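Kappa-carrageenase (Pseudoalteromonas carrageenovora, PDB 1DYP) hydrolyses internal beta-1,4 linkages between D-galactose 4-sulfate and 3,6-anhydro-D-galactose in kappa-carrageenan, through a family 16 glycoside hydrolase catalytic domain. Local coordinates at residues A[20-25]-A[262-267]. The protein carries 1 engineered substitution. Sequence-based numbering, arbitrary orientation.
With CD (cadmium ion), chain C.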
loop_
_atom_site.group_PDB
_atom_site.type_symbol
_atom_site.label_atom_id
_atom_site.label_comp_id
_atom_site.label_asym_id
_atom_site.label_seq_id
_atom_site.Cartn_x
_atom_site.Cartn_y
_atom_site.Cartn_z
ATOM N N SER A 20 12.474 -5.280 6.836
ATOM C CA SER A 20 12.126 -5.016 8.225
ATOM C C SER A 20 12.886 -3.782 8.692
ATOM O O SER A 20 14.053 -3.596 8.342
ATOM C CB SER A 20 12.498 -6.215 9.103
ATOM O OG SER A 20 11.814 -7.386 8.682
ATOM N N ASP A 21 12.227 -2.938 9.474
ATOM C CA ASP A 21 12.867 -1.729 9.973
ATOM C C ASP A 21 12.117 -1.237 11.206
ATOM O O ASP A 21 10.891 -1.202 11.212
ATOM C CB ASP A 21 12.848 -0.642 8.891
ATOM C CG ASP A 21 13.974 0.373 9.051
ATOM O OD1 ASP A 21 14.276 0.774 10.195
ATOM O OD2 ASP A 21 14.551 0.780 8.024
ATOM N N GLU A 22 12.857 -0.873 12.250
ATOM C CA GLU A 22 12.243 -0.362 13.475
ATOM C C GLU A 22 12.202 1.164 13.397
ATOM O O GLU A 22 11.713 1.838 14.300
ATOM C CB GLU A 22 13.033 -0.818 14.705
ATOM C CG GLU A 22 13.021 -2.325 14.925
ATOM C CD GLU A 22 11.633 -2.862 15.208
ATOM O OE1 GLU A 22 10.981 -2.363 16.152
ATOM O OE2 GLU A 22 11.191 -3.784 14.492
ATOM N N PHE A 23 12.730 1.687 12.295
ATOM C CA PHE A 23 12.757 3.119 12.012
ATOM C C PHE A 23 13.412 4.039 13.036
ATOM O O PHE A 23 12.825 5.025 13.498
ATOM C CB PHE A 23 11.342 3.597 11.669
ATOM C CG PHE A 23 10.814 2.995 10.400
ATOM C CD1 PHE A 23 11.521 3.146 9.210
ATOM C CD2 PHE A 23 9.654 2.225 10.397
ATOM C CE1 PHE A 23 11.087 2.535 8.037
ATOM C CE2 PHE A 23 9.210 1.609 9.222
ATOM C CZ PHE A 23 9.927 1.762 8.046
ATOM N N ASN A 24 14.649 3.705 13.374
ATOM C CA ASN A 24 15.436 4.510 14.286
ATOM C C ASN A 24 16.188 5.505 13.408
ATOM O O ASN A 24 16.552 6.593 13.850
ATOM C CB ASN A 24 16.415 3.632 15.064
ATOM C CG ASN A 24 15.711 2.699 16.025
ATOM O OD1 ASN A 24 14.865 3.129 16.804
ATOM N ND2 ASN A 24 16.058 1.419 15.979
ATOM N N VAL A 25 16.408 5.113 12.156
ATOM C CA VAL A 25 17.090 5.960 11.185
ATOM C C VAL A 25 16.416 5.813 9.831
ATOM O O VAL A 25 15.675 4.857 9.599
ATOM C CB VAL A 25 18.577 5.569 11.016
ATOM C CG1 VAL A 25 19.314 5.723 12.343
ATOM C CG2 VAL A 25 18.685 4.147 10.488
ATOM N N VAL A 262 4.773 5.242 11.091
ATOM C CA VAL A 262 5.029 3.815 11.169
ATOM C C VAL A 262 6.100 3.581 12.225
ATOM O O VAL A 262 7.245 4.006 12.072
ATOM C CB VAL A 262 5.527 3.261 9.819
ATOM C CG1 VAL A 262 5.596 1.744 9.872
ATOM C CG2 VAL A 262 4.604 3.718 8.700
ATOM N N ASP A 263 5.712 2.915 13.304
ATOM C CA ASP A 263 6.635 2.629 14.390
ATOM C C ASP A 263 7.641 1.579 13.928
ATOM O O ASP A 263 8.825 1.645 14.257
ATOM C CB ASP A 263 5.840 2.134 15.604
ATOM C CG ASP A 263 6.702 1.931 16.837
ATOM O OD1 ASP A 263 7.869 2.368 16.842
ATOM O OD2 ASP A 263 6.193 1.341 17.814
ATOM N N TYR A 264 7.166 0.617 13.146
ATOM C CA TYR A 264 8.038 -0.432 12.641
ATOM C C TYR A 264 7.335 -1.265 11.588
ATOM O O TYR A 264 6.110 -1.226 11.456
ATOM C CB TYR A 264 8.487 -1.354 13.791
ATOM C CG TYR A 264 7.381 -2.192 14.415
ATOM C CD1 TYR A 264 6.760 -3.217 13.695
ATOM C CD2 TYR A 264 6.956 -1.963 15.725
ATOM C CE1 TYR A 264 5.747 -3.990 14.260
ATOM C CE2 TYR A 264 5.941 -2.734 16.302
ATOM C CZ TYR A 264 5.344 -3.742 15.562
ATOM O OH TYR A 264 4.342 -4.503 16.117
ATOM N N VAL A 265 8.136 -1.998 10.825
ATOM C CA VAL A 265 7.633 -2.919 9.818
ATOM C C VAL A 265 8.506 -4.155 10.010
ATOM O O VAL A 265 9.729 -4.056 10.110
ATOM C CB VAL A 265 7.760 -2.359 8.373
ATOM C CG1 VAL A 265 9.195 -1.950 8.075
ATOM C CG2 VAL A 265 7.279 -3.408 7.374
ATOM N N ARG A 266 7.867 -5.314 10.117
ATOM C CA ARG A 266 8.590 -6.560 10.326
ATOM C C ARG A 266 8.109 -7.614 9.352
ATOM O O ARG A 266 6.909 -7.797 9.168
ATOM C CB ARG A 266 8.380 -7.042 11.765
ATOM C CG ARG A 266 8.967 -6.095 12.795
ATOM C CD ARG A 266 8.436 -6.356 14.189
ATOM N NE ARG A 266 8.964 -5.377 15.134
ATOM C CZ ARG A 266 8.538 -5.231 16.384
ATOM N NH1 ARG A 266 7.566 -6.002 16.856
ATOM N NH2 ARG A 266 9.090 -4.309 17.165
ATOM N N THR A 267 9.055 -8.303 8.722
ATOM C CA THR A 267 8.733 -9.352 7.766
ATOM C C THR A 267 9.471 -10.623 8.155
ATOM O O THR A 267 10.670 -10.590 8.426
ATOM C CB THR A 267 9.144 -8.945 6.344
ATOM O OG1 THR A 267 8.453 -7.744 5.978
ATOM C CG2 THR A 267 8.798 -10.044 5.352
HETATM CD CD CD C . 10.200 2.280 16.043
HETATM O O HOH W 1 11.953 -4.552 12.121
HETATM O O HOH W 2 10.068 0.062 16.871
HETATM O O HOH W 3 12.206 2.324 17.213
HETATM O O HOH W 4 9.796 3.146 18.435
#
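V262 CG1 packs against F23 at CE2 (3.7 Å), on the buried side where L229 touches both side chains. At D263, where the chain turns a corner, the backbone O (2.3 Å) and OD1 bind one cadmium ion, and E22 O binds it from the loop at 2.4 Å; G53 O and three waters also coordinate it, while D263 OD2 binds a second cadmium. Y264 CB lies 3.6 Å from E22 OE1; Y264 OH hydrogen-bonds E101. V265 pairs with D21 in a single antiparallel hydrogen-bonded bridge, D21 N to V265 O 2.8 Å and V265 N to D21 O 2.9 Å. This bridge ties the loop after strand 13-15 to strand 258-270 of the family 16 beta-sandwich. V265 CG1 also meets F23 CE2. R266, extended from CG to NE, grips the E22 carboxylate side-on in a nearly coplanar salt bridge: NE meets the syn lone pair of OE2 at 2.8 Å, NH2 donates to OE1, also on the syn side but tilted out of the carboxylate plane, and CZ lies over the centre of the Y264 ring. E22 bends at chi2 (-64°) to bring its carboxylate there, where each oxygen also accepts from a water. A leucine in place of R266 would probably leave that carboxylate without its cationic mate. T267 N donates to S20 OG (2.9 Å), also hydrogen-bonded to Q16 O.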